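PDB 4GS1: DyP-type peroxidase from Thermobifida cellulosilytica, which probably uses hydrogen peroxide to oxidise dyes and other organic substrates at a haem-iron centre, as a member of the dye-decolorising peroxidase family. Local coordinates for residues D363-N366 with R367-H371; V354-S357 with L358-G362; V259-R262 with E263-I266. One frame throughout, in Å; residues are numbered along the deposited sequence.

Contact 1 of 3, residues D363-N366 with R367-H371; sequences DALN and RYTRH. With HEM (protoporphyrin IX containing Fe), chain F.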
loop_
_atom_site.group_PDB
_atom_site.type_symbol
_atom_site.label_atom_id
_atom_site.label_comp_id
_atom_site.label_asym_id
_atom_site.label_seq_id
_atom_site.Cartn_x
_atom_site.Cartn_y
_atom_site.Cartn_z
ATOM N N ASP B 363 17.953 7.661 23.504
ATOM C CA ASP B 363 17.550 8.359 22.285
ATOM C C ASP B 363 16.169 8.972 22.480
ATOM O O ASP B 363 15.230 8.282 22.857
ATOM C CB ASP B 363 17.530 7.331 21.153
ATOM C CG ASP B 363 17.175 7.917 19.793
ATOM O OD1 ASP B 363 16.979 9.148 19.653
ATOM O OD2 ASP B 363 17.096 7.112 18.838
ATOM N N ALA B 364 16.054 10.278 22.250
ATOM C CA ALA B 364 14.766 10.965 22.357
ATOM C C ALA B 364 13.710 10.343 21.451
ATOM O O ALA B 364 12.514 10.405 21.748
ATOM C CB ALA B 364 14.940 12.453 22.035
ATOM N N LEU B 365 14.149 9.740 20.350
ATOM C CA LEU B 365 13.224 9.086 19.421
ATOM C C LEU B 365 12.567 7.845 20.030
ATOM O O LEU B 365 11.517 7.397 19.556
ATOM C CB LEU B 365 13.967 8.714 18.137
ATOM C CG LEU B 365 13.163 8.318 16.908
ATOM C CD1 LEU B 365 12.174 9.417 16.501
ATOM C CD2 LEU B 365 14.144 8.012 15.764
ATOM N N ASN B 366 13.165 7.291 21.087
ATOM C CA ASN B 366 12.583 6.100 21.723
ATOM C C ASN B 366 11.139 6.335 22.151
ATOM O O ASN B 366 10.290 5.437 22.060
ATOM C CB ASN B 366 13.395 5.673 22.961
ATOM C CG ASN B 366 14.740 5.043 22.610
ATOM O OD1 ASN B 366 14.973 4.629 21.474
ATOM N ND2 ASN B 366 15.625 4.954 23.600
ATOM N N ARG B 367 10.852 7.541 22.628
ATOM C CA ARG B 367 9.530 7.821 23.168
ATOM C C ARG B 367 8.474 8.001 22.085
ATOM O O ARG B 367 7.289 8.103 22.393
ATOM C CB ARG B 367 9.566 9.053 24.089
ATOM C CG ARG B 367 10.590 8.922 25.209
ATOM C CD ARG B 367 10.387 9.966 26.295
ATOM N NE ARG B 367 11.315 9.755 27.410
ATOM C CZ ARG B 367 12.552 10.242 27.448
ATOM N NH1 ARG B 367 13.331 9.995 28.492
ATOM N NH2 ARG B 367 13.012 10.968 26.433
ATOM N N TYR B 368 8.899 8.014 20.826
ATOM C CA TYR B 368 7.965 8.217 19.719
ATOM C C TYR B 368 7.877 7.026 18.785
ATOM O O TYR B 368 7.263 7.110 17.722
ATOM C CB TYR B 368 8.336 9.488 18.935
ATOM C CG TYR B 368 8.215 10.719 19.797
ATOM C CD1 TYR B 368 6.983 11.312 20.017
ATOM C CD2 TYR B 368 9.331 11.279 20.403
ATOM C CE1 TYR B 368 6.866 12.440 20.832
ATOM C CE2 TYR B 368 9.223 12.400 21.214
ATOM C CZ TYR B 368 7.986 12.973 21.422
ATOM O OH TYR B 368 7.869 14.087 22.225
ATOM N N THR B 369 8.494 5.917 19.178
ATOM C CA THR B 369 8.566 4.749 18.305
ATOM C C THR B 369 8.380 3.456 19.099
ATOM O O THR B 369 8.686 3.408 20.293
ATOM C CB THR B 369 9.924 4.682 17.577
ATOM O OG1 THR B 369 10.985 4.720 18.542
ATOM C CG2 THR B 369 10.078 5.848 16.608
ATOM N N ARG B 370 7.881 2.417 18.435
ATOM C CA ARG B 370 7.743 1.099 19.069
ATOM C C ARG B 370 8.166 0.014 18.088
ATOM O O ARG B 370 7.546 -0.154 17.034
ATOM C CB ARG B 370 6.292 0.853 19.505
ATOM C CG ARG B 370 5.769 1.769 20.617
ATOM C CD ARG B 370 6.513 1.542 21.934
ATOM N NE ARG B 370 5.954 2.342 23.026
ATOM C CZ ARG B 370 6.436 3.518 23.430
ATOM N NH1 ARG B 370 7.509 4.047 22.845
ATOM N NH2 ARG B 370 5.842 4.167 24.432
ATOM N N HIS B 371 9.230 -0.721 18.422
ATOM C CA HIS B 371 9.685 -1.803 17.552
ATOM C C HIS B 371 8.796 -3.022 17.785
ATOM O O HIS B 371 8.813 -3.594 18.880
ATOM C CB HIS B 371 11.135 -2.171 17.869
ATOM C CG HIS B 371 12.118 -1.102 17.531
ATOM N ND1 HIS B 371 13.286 -1.350 16.819
ATOM C CD2 HIS B 371 12.130 0.228 17.795
ATOM C CE1 HIS B 371 13.960 -0.232 16.679
ATOM N NE2 HIS B 371 13.283 0.748 17.266
HETATM C CHA HEM F . 20.010 8.795 10.949
HETATM C CHB HEM F . 15.194 8.577 11.405
HETATM C CHC HEM F . 15.541 4.215 13.516
HETATM C CHD HEM F . 20.330 4.224 12.687
HETATM C C1A HEM F . 18.679 9.110 10.919
HETATM C C2A HEM F . 18.145 10.358 10.433
HETATM C C3A HEM F . 16.812 10.294 10.563
HETATM C C4A HEM F . 16.472 9.010 11.122
HETATM C CMA HEM F . 15.786 11.388 10.178
HETATM C CAA HEM F . 18.998 11.530 9.877
HETATM C CBA HEM F . 19.150 11.463 8.347
HETATM C CGA HEM F . 20.036 10.331 7.902
HETATM O O1A HEM F . 21.291 10.453 8.032
HETATM O O2A HEM F . 19.498 9.313 7.396
HETATM C C1B HEM F . 14.874 7.393 12.031
HETATM C C2B HEM F . 13.542 6.997 12.430
HETATM C C3B HEM F . 13.628 5.797 13.027
HETATM C C4B HEM F . 15.020 5.388 13.009
HETATM C CMB HEM F . 12.296 7.887 12.205
HETATM C CAB HEM F . 12.500 4.915 13.622
HETATM C CBB HEM F . 11.212 5.014 13.237
HETATM C C1C HEM F . 16.872 3.840 13.477
HETATM C C2C HEM F . 17.438 2.604 14.001
HETATM C C3C HEM F . 18.764 2.604 13.754
HETATM C C4C HEM F . 19.070 3.852 13.095
HETATM C CMC HEM F . 16.602 1.489 14.667
HETATM C CAC HEM F . 19.864 1.559 14.086
HETATM C CBC HEM F . 19.772 0.626 15.037
HETATM C C1D HEM F . 20.662 5.432 12.134
HETATM C C2D HEM F . 21.992 5.784 11.696
HETATM C C3D HEM F . 21.894 7.203 11.173
HETATM C C4D HEM F . 20.509 7.575 11.317
HETATM C CMD HEM F . 23.274 4.921 11.757
HETATM C CAD HEM F . 23.044 8.040 10.591
HETATM C CBD HEM F . 23.863 8.654 11.728
HETATM C CGD HEM F . 25.006 9.431 11.111
HETATM O O1D HEM F . 24.858 10.670 10.917
HETATM O O2D HEM F . 26.054 8.815 10.784
HETATM N NA HEM F . 17.643 8.292 11.337
HETATM N NB HEM F . 15.758 6.392 12.402
HETATM N NC HEM F . 17.905 4.596 12.941
HETATM N ND HEM F . 19.808 6.511 11.889
HETATM FE FE HEM F . 17.806 6.490 12.235
HETATM O O HOH W 1 11.770 11.949 23.957
#
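Leu-365 crosses Thr-369 at about a right angle, its CG 4.0 Å from the threonine methyl CG2. The two stand at either end of the short 3-10 turn 366-368: Leu-365 before it, Thr-369 opening strand 369-379, an outermost strand, within this chain, of the four-stranded antiparallel sheet in the C-terminal ferredoxin-like half of the peroxidase. Leu-365 sends CD2 to the haem because its CG is turned opposite the backbone N (chi1 -166°), and CD2 lies 3.5 Å from HEM C2B; Thr-369 CG2 meets the vinyl carbon CBB of the same pyrrole. One leucine branch and one threonine methyl thus line that edge of the porphyrin.

The carbonyl of Leu-365 ties the turn together. Its oxygen takes Tyr-368 N at 3.0 Å and the hydroxyl of Thr-369, OG1, at 2.9 Å, and the two donors come from opposite faces of the carbonyl plane. The threonine therefore spends its OG1-H on the backbone and leaves CG2 to face the vinyl group. Just before this, Asp-363 makes an Asx turn: OD1 accepts from Leu-365 N, which stands above the carboxylate plane, while OD2 is hydrogen-bonded to His-303.

On the outer side a water links Ala-364 O to Arg-367 NH2, lying at the edge of the guanidinium and in its plane. The Tyr-368 ring turns an edge toward Ala-364 O, with CD2 3.6 Å away, and also packs edge-to-face with Trp-254. Farther along, Arg-370 bends at chi2 and folds back so that NH1 donates to the preceding carbonyl, Thr-369 O, at 2.9 Å. The strand then brings His-371 to the cofactor, where its ring edge touches a methyl group: CE1 lies 3.7 Å from HEM CMC.

Contact 2 of 3, residues V354-S357 with L358-G362; sequences VQRS and LVEQG. With HEM (protoporphyrin IX containing Fe), chain F.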
loop_
_atom_site.group_PDB
_atom_site.type_symbol
_atom_site.label_atom_id
_atom_site.label_comp_id
_atom_site.label_asym_id
_atom_site.label_seq_id
_atom_site.Cartn_x
_atom_site.Cartn_y
_atom_site.Cartn_z
ATOM N N VAL B 354 24.764 0.053 17.368
ATOM C CA VAL B 354 24.026 1.303 17.242
ATOM C C VAL B 354 22.706 1.224 17.998
ATOM O O VAL B 354 22.362 2.142 18.747
ATOM C CB VAL B 354 23.811 1.687 15.764
ATOM C CG1 VAL B 354 22.924 2.929 15.656
ATOM C CG2 VAL B 354 25.169 1.926 15.084
ATOM N N GLN B 355 21.978 0.122 17.828
ATOM C CA GLN B 355 20.711 -0.045 18.545
ATOM C C GLN B 355 20.961 -0.073 20.054
ATOM O O GLN B 355 20.193 0.507 20.824
ATOM C CB GLN B 355 19.972 -1.309 18.081
ATOM C CG GLN B 355 18.695 -1.654 18.888
ATOM C CD GLN B 355 17.521 -0.714 18.632
ATOM O OE1 GLN B 355 17.642 0.275 17.904
ATOM N NE2 GLN B 355 16.374 -1.016 19.249
ATOM N N ARG B 356 22.042 -0.727 20.477
ATOM C CA ARG B 356 22.430 -0.692 21.893
ATOM C C ARG B 356 22.597 0.736 22.398
ATOM O O ARG B 356 22.136 1.070 23.491
ATOM C CB ARG B 356 23.724 -1.476 22.134
ATOM C CG ARG B 356 23.548 -2.976 22.102
ATOM C CD ARG B 356 24.512 -3.652 23.067
ATOM N NE ARG B 356 23.855 -4.748 23.770
ATOM C CZ ARG B 356 23.930 -6.022 23.402
ATOM N NH1 ARG B 356 24.650 -6.367 22.341
ATOM N NH2 ARG B 356 23.293 -6.954 24.099
ATOM N N SER B 357 23.261 1.579 21.608
ATOM C CA SER B 357 23.429 2.984 21.993
ATOM C C SER B 357 22.091 3.724 22.072
ATOM O O SER B 357 21.848 4.485 23.009
ATOM C CB SER B 357 24.382 3.719 21.044
ATOM O OG SER B 357 25.704 3.209 21.155
ATOM N N LEU B 358 21.214 3.508 21.096
ATOM C CA LEU B 358 19.942 4.230 21.101
ATOM C C LEU B 358 19.132 3.867 22.339
ATOM O O LEU B 358 18.512 4.725 22.971
ATOM C CB LEU B 358 19.134 3.939 19.836
ATOM C CG LEU B 358 19.818 4.247 18.505
ATOM C CD1 LEU B 358 18.879 3.889 17.343
ATOM C CD2 LEU B 358 20.273 5.707 18.421
ATOM N N VAL B 359 19.157 2.590 22.696
ATOM C CA VAL B 359 18.406 2.122 23.850
ATOM C C VAL B 359 19.057 2.559 25.155
ATOM O O VAL B 359 18.405 3.156 26.015
ATOM C CB VAL B 359 18.276 0.570 23.820
ATOM C CG1 VAL B 359 17.610 0.069 25.090
ATOM C CG2 VAL B 359 17.487 0.137 22.602
ATOM N N GLU B 360 20.349 2.280 25.302
ATOM C CA GLU B 360 21.024 2.502 26.584
ATOM C C GLU B 360 21.374 3.955 26.885
ATOM O O GLU B 360 21.532 4.328 28.049
ATOM C CB GLU B 360 22.278 1.622 26.684
ATOM C CG GLU B 360 21.968 0.128 26.639
ATOM C CD GLU B 360 23.211 -0.736 26.490
ATOM O OE1 GLU B 360 24.336 -0.198 26.589
ATOM O OE2 GLU B 360 23.054 -1.958 26.264
ATOM N N GLN B 361 21.496 4.777 25.848
ATOM C CA GLN B 361 21.813 6.182 26.065
ATOM C C GLN B 361 20.603 7.101 25.928
ATOM O O GLN B 361 20.742 8.321 25.960
ATOM C CB GLN B 361 22.964 6.626 25.149
ATOM C CG GLN B 361 24.218 5.775 25.329
ATOM C CD GLN B 361 25.345 6.191 24.409
ATOM O OE1 GLN B 361 25.794 5.413 23.570
ATOM N NE2 GLN B 361 25.818 7.421 24.571
ATOM N N GLY B 362 19.415 6.510 25.783
ATOM C CA GLY B 362 18.172 7.261 25.877
ATOM C C GLY B 362 17.824 8.179 24.722
ATOM O O GLY B 362 17.434 9.333 24.936
HETATM C CHA HEM F . 20.010 8.795 10.949
HETATM C CHB HEM F . 15.194 8.577 11.405
HETATM C CHC HEM F . 15.541 4.215 13.516
HETATM C CHD HEM F . 20.330 4.224 12.687
HETATM C C1A HEM F . 18.679 9.110 10.919
HETATM C C2A HEM F . 18.145 10.358 10.433
HETATM C C3A HEM F . 16.812 10.294 10.563
HETATM C C4A HEM F . 16.472 9.010 11.122
HETATM C CMA HEM F . 15.786 11.388 10.178
HETATM C CAA HEM F . 18.998 11.530 9.877
HETATM C CBA HEM F . 19.150 11.463 8.347
HETATM C CGA HEM F . 20.036 10.331 7.902
HETATM O O1A HEM F . 21.291 10.453 8.032
HETATM O O2A HEM F . 19.498 9.313 7.396
HETATM C C1B HEM F . 14.874 7.393 12.031
HETATM C C2B HEM F . 13.542 6.997 12.430
HETATM C C3B HEM F . 13.628 5.797 13.027
HETATM C C4B HEM F . 15.020 5.388 13.009
HETATM C CMB HEM F . 12.296 7.887 12.205
HETATM C CAB HEM F . 12.500 4.915 13.622
HETATM C CBB HEM F . 11.212 5.014 13.237
HETATM C C1C HEM F . 16.872 3.840 13.477
HETATM C C2C HEM F . 17.438 2.604 14.001
HETATM C C3C HEM F . 18.764 2.604 13.754
HETATM C C4C HEM F . 19.070 3.852 13.095
HETATM C CMC HEM F . 16.602 1.489 14.667
HETATM C CAC HEM F . 19.864 1.559 14.086
HETATM C CBC HEM F . 19.772 0.626 15.037
HETATM C C1D HEM F . 20.662 5.432 12.134
HETATM C C2D HEM F . 21.992 5.784 11.696
HETATM C C3D HEM F . 21.894 7.203 11.173
HETATM C C4D HEM F . 20.509 7.575 11.317
HETATM C CMD HEM F . 23.274 4.921 11.757
HETATM C CAD HEM F . 23.044 8.040 10.591
HETATM C CBD HEM F . 23.863 8.654 11.728
HETATM C CGD HEM F . 25.006 9.431 11.111
HETATM O O1D HEM F . 24.858 10.670 10.917
HETATM O O2D HEM F . 26.054 8.815 10.784
HETATM N NA HEM F . 17.643 8.292 11.337
HETATM N NB HEM F . 15.758 6.392 12.402
HETATM N NC HEM F . 17.905 4.596 12.941
HETATM N ND HEM F . 19.808 6.511 11.889
HETATM FE FE HEM F . 17.806 6.490 12.235
HETATM O O HOH W 2 27.542 3.777 23.168
#
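Val-354 and Leu-358, one turn apart on helix 351-360, both reach the haem, and the valine methyl CG1 lies 4.4 Å from the leucine CG. Val-354 CG1 touches the vinyl group at HEM CAC, while Leu-358 CD1 stands 3.8 Å from C3C of the same pyrrole. Gln-355 adds a third contact: its OE1 comes 3.6 Å from HEM CBC and equally near the methyl CMC. All three belong to the haem pocket.

Behind this first shell, Gln-355 is placed by its own torsions and by Val-359. The bend at chi2 (72°) swings the amide toward the next turn, where NE2 packs against Val-359 CG2 at 3.7 Å. Regular i to i+4 backbone bonds hold the spacing, from Leu-358 N to Val-354 O through to Gln-361 N on Ser-357 O.

The far side of the helix is polar. Arg-356 and Glu-360 extend together in one direction and form a long salt bridge, NE to OE2 at 3.8 Å; the guanidinium offers its edge, with the two planes 54° apart. Ser-357 and Gln-361 approach one another near the helix end, and each has a stronger polar partner elsewhere: Ser-357 OG is hydrogen-bonded to Asn-312 and Gln-361 OE1 to Asn-311. A water also donates to Ser-357 OG, at 2.8 Å from its own O.

After Glu-360 the chain leaves the helix. Leu-358 packs on His-303 and Leu-306 of helix 303-307, and Val-354 on Ala-307. Helix 351-360 thus packs against helix 303-307 while its inner face meets the haem edge, immediately before the loop into strand 369-379.

Contact 3 of 3, residues V259-R262 with E263-I266; sequences VPDR and ERVI
Glu-263 runs back along helix 259-266 over Val-259 and Pro-260. Its CB lies 3.6 Å from Pro-260 O, and CG is 3.3 Å from Val-259 O, the carbonyl that accepts its backbone N. From there the chain is extended: CD packs on Val-259 CG1 at 3.8 Å. At the tip the carboxylate divides its work. OE2 touches the same methyl and is hydrogen-bonded to Leu-270 N in the following loop, whereas OE1 receives a weak bond from a water that also donates to Pro-260 O. Shortened to an alanine, this position would probably leave Leu-270 N without its carboxylate partner and uncover the methyl of Val-259.

Beside it, Arg-264 extends across Pro-260, which lies under its guanidinium with CB 3.6 Å from NH1. The same NH1 closes a salt bridge to Asp-261 OD1 at 3.0 Å; the hydrogen bond within it is weak, bent to 127°, and the two planes stand 63° apart. Arg-262 leaves the helix another way, making a cation-pi contact with Trp-254 and donating NE to Leu-257 O.

Arg-264 lies on the exposed side of the short helix. At the helix end Ile-266 packs on His-303 and Val-304 of helix 303-307 and touches the haem, while the backbone of Val-265 and Ile-266 bonds to that same helix.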
loop_
_atom_site.group_PDB
_atom_site.type_symbol
_atom_site.label_atom_id
_atom_site.label_comp_id
_atom_site.label_asym_id
_atom_site.label_seq_id
_atom_site.Cartn_x
_atom_site.Cartn_y
_atom_site.Cartn_z
ATOM N N VAL B 259 7.768 22.366 15.617
ATOM C CA VAL B 259 8.843 21.986 14.685
ATOM C C VAL B 259 10.244 22.009 15.312
ATOM O O VAL B 259 10.995 21.045 15.163
ATOM C CB VAL B 259 8.785 22.788 13.354
ATOM C CG1 VAL B 259 10.059 22.603 12.540
ATOM C CG2 VAL B 259 7.576 22.355 12.538
ATOM N N PRO B 260 10.602 23.082 16.036
ATOM C CA PRO B 260 11.947 23.063 16.628
ATOM C C PRO B 260 12.197 21.883 17.580
ATOM O O PRO B 260 13.311 21.352 17.610
ATOM C CB PRO B 260 12.003 24.390 17.391
ATOM C CG PRO B 260 11.088 25.288 16.633
ATOM C CD PRO B 260 9.958 24.407 16.186
ATOM N N ASP B 261 11.189 21.470 18.346
ATOM C CA ASP B 261 11.377 20.320 19.222
ATOM C C ASP B 261 11.525 19.013 18.433
ATOM O O ASP B 261 12.326 18.152 18.802
ATOM C CB ASP B 261 10.242 20.220 20.254
ATOM C CG ASP B 261 10.373 21.247 21.367
ATOM O OD1 ASP B 261 11.503 21.713 21.631
ATOM O OD2 ASP B 261 9.339 21.578 21.983
ATOM N N ARG B 262 10.774 18.876 17.346
ATOM C CA ARG B 262 10.922 17.701 16.479
ATOM C C ARG B 262 12.327 17.636 15.912
ATOM O O ARG B 262 12.917 16.556 15.805
ATOM C CB ARG B 262 9.925 17.740 15.315
ATOM C CG ARG B 262 8.476 17.639 15.743
ATOM C CD ARG B 262 7.556 17.686 14.538
ATOM N NE ARG B 262 6.203 18.068 14.930
ATOM C CZ ARG B 262 5.185 18.212 14.091
ATOM N NH1 ARG B 262 5.352 17.988 12.800
ATOM N NH2 ARG B 262 3.997 18.569 14.557
ATOM N N GLU B 263 12.849 18.797 15.533
ATOM C CA GLU B 263 14.199 18.871 14.980
ATOM C C GLU B 263 15.237 18.478 16.017
ATOM O O GLU B 263 16.221 17.823 15.683
ATOM C CB GLU B 263 14.480 20.274 14.417
ATOM C CG GLU B 263 13.609 20.580 13.183
ATOM C CD GLU B 263 13.764 21.988 12.643
ATOM O OE1 GLU B 263 14.031 22.917 13.437
ATOM O OE2 GLU B 263 13.590 22.167 11.411
ATOM N N ARG B 264 15.000 18.841 17.276
ATOM C CA ARG B 264 15.930 18.484 18.351
ATOM C C ARG B 264 15.890 16.997 18.716
ATOM O O ARG B 264 16.876 16.455 19.229
ATOM C CB ARG B 264 15.696 19.351 19.596
ATOM C CG ARG B 264 16.195 20.768 19.456
ATOM C CD ARG B 264 15.719 21.653 20.602
ATOM N NE ARG B 264 15.810 23.056 20.225
ATOM C CZ ARG B 264 14.781 23.892 20.156
ATOM N NH1 ARG B 264 13.553 23.503 20.487
ATOM N NH2 ARG B 264 14.996 25.141 19.786
ATOM N N VAL B 265 14.771 16.327 18.450
ATOM C CA VAL B 265 14.715 14.876 18.661
ATOM C C VAL B 265 15.730 14.162 17.758
ATOM O O VAL B 265 16.406 13.225 18.189
ATOM C CB VAL B 265 13.287 14.318 18.417
ATOM C CG1 VAL B 265 13.298 12.795 18.360
ATOM C CG2 VAL B 265 12.349 14.783 19.522
ATOM N N ILE B 266 15.850 14.632 16.521
ATOM C CA ILE B 266 16.733 14.008 15.532
ATOM C C ILE B 266 18.134 14.598 15.541
ATOM O O ILE B 266 19.131 13.863 15.522
ATOM C CB ILE B 266 16.154 14.163 14.103
ATOM C CG1 ILE B 266 14.843 13.377 13.976
ATOM C CG2 ILE B 266 17.156 13.684 13.048
ATOM C CD1 ILE B 266 14.995 11.864 14.213
HETATM O O HOH W 3 15.571 22.999 16.373
#

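Along the chain the order is contact 3, contact 2, contact 1, all within the C-terminal half of the peroxidase and on the same side of the chain's centre. Contacts 2 and 1 are consecutive: helix 351-360 runs through a loop into strand 369-379, with centres about 11 Å apart, and Leu-358 O takes Asn-366 ND2 and probably Asp-363 N. Contact 3 is on helix 259-266; its centre is about 13 Å from that of contact 1, where Val-265 packs on Leu-365, and about 19 Å from that of contact 2, which it does not touch. Contact 1 thus touches both of the others, and each supplies residues to the haem pocket, which is assembled from separate parts of the chain.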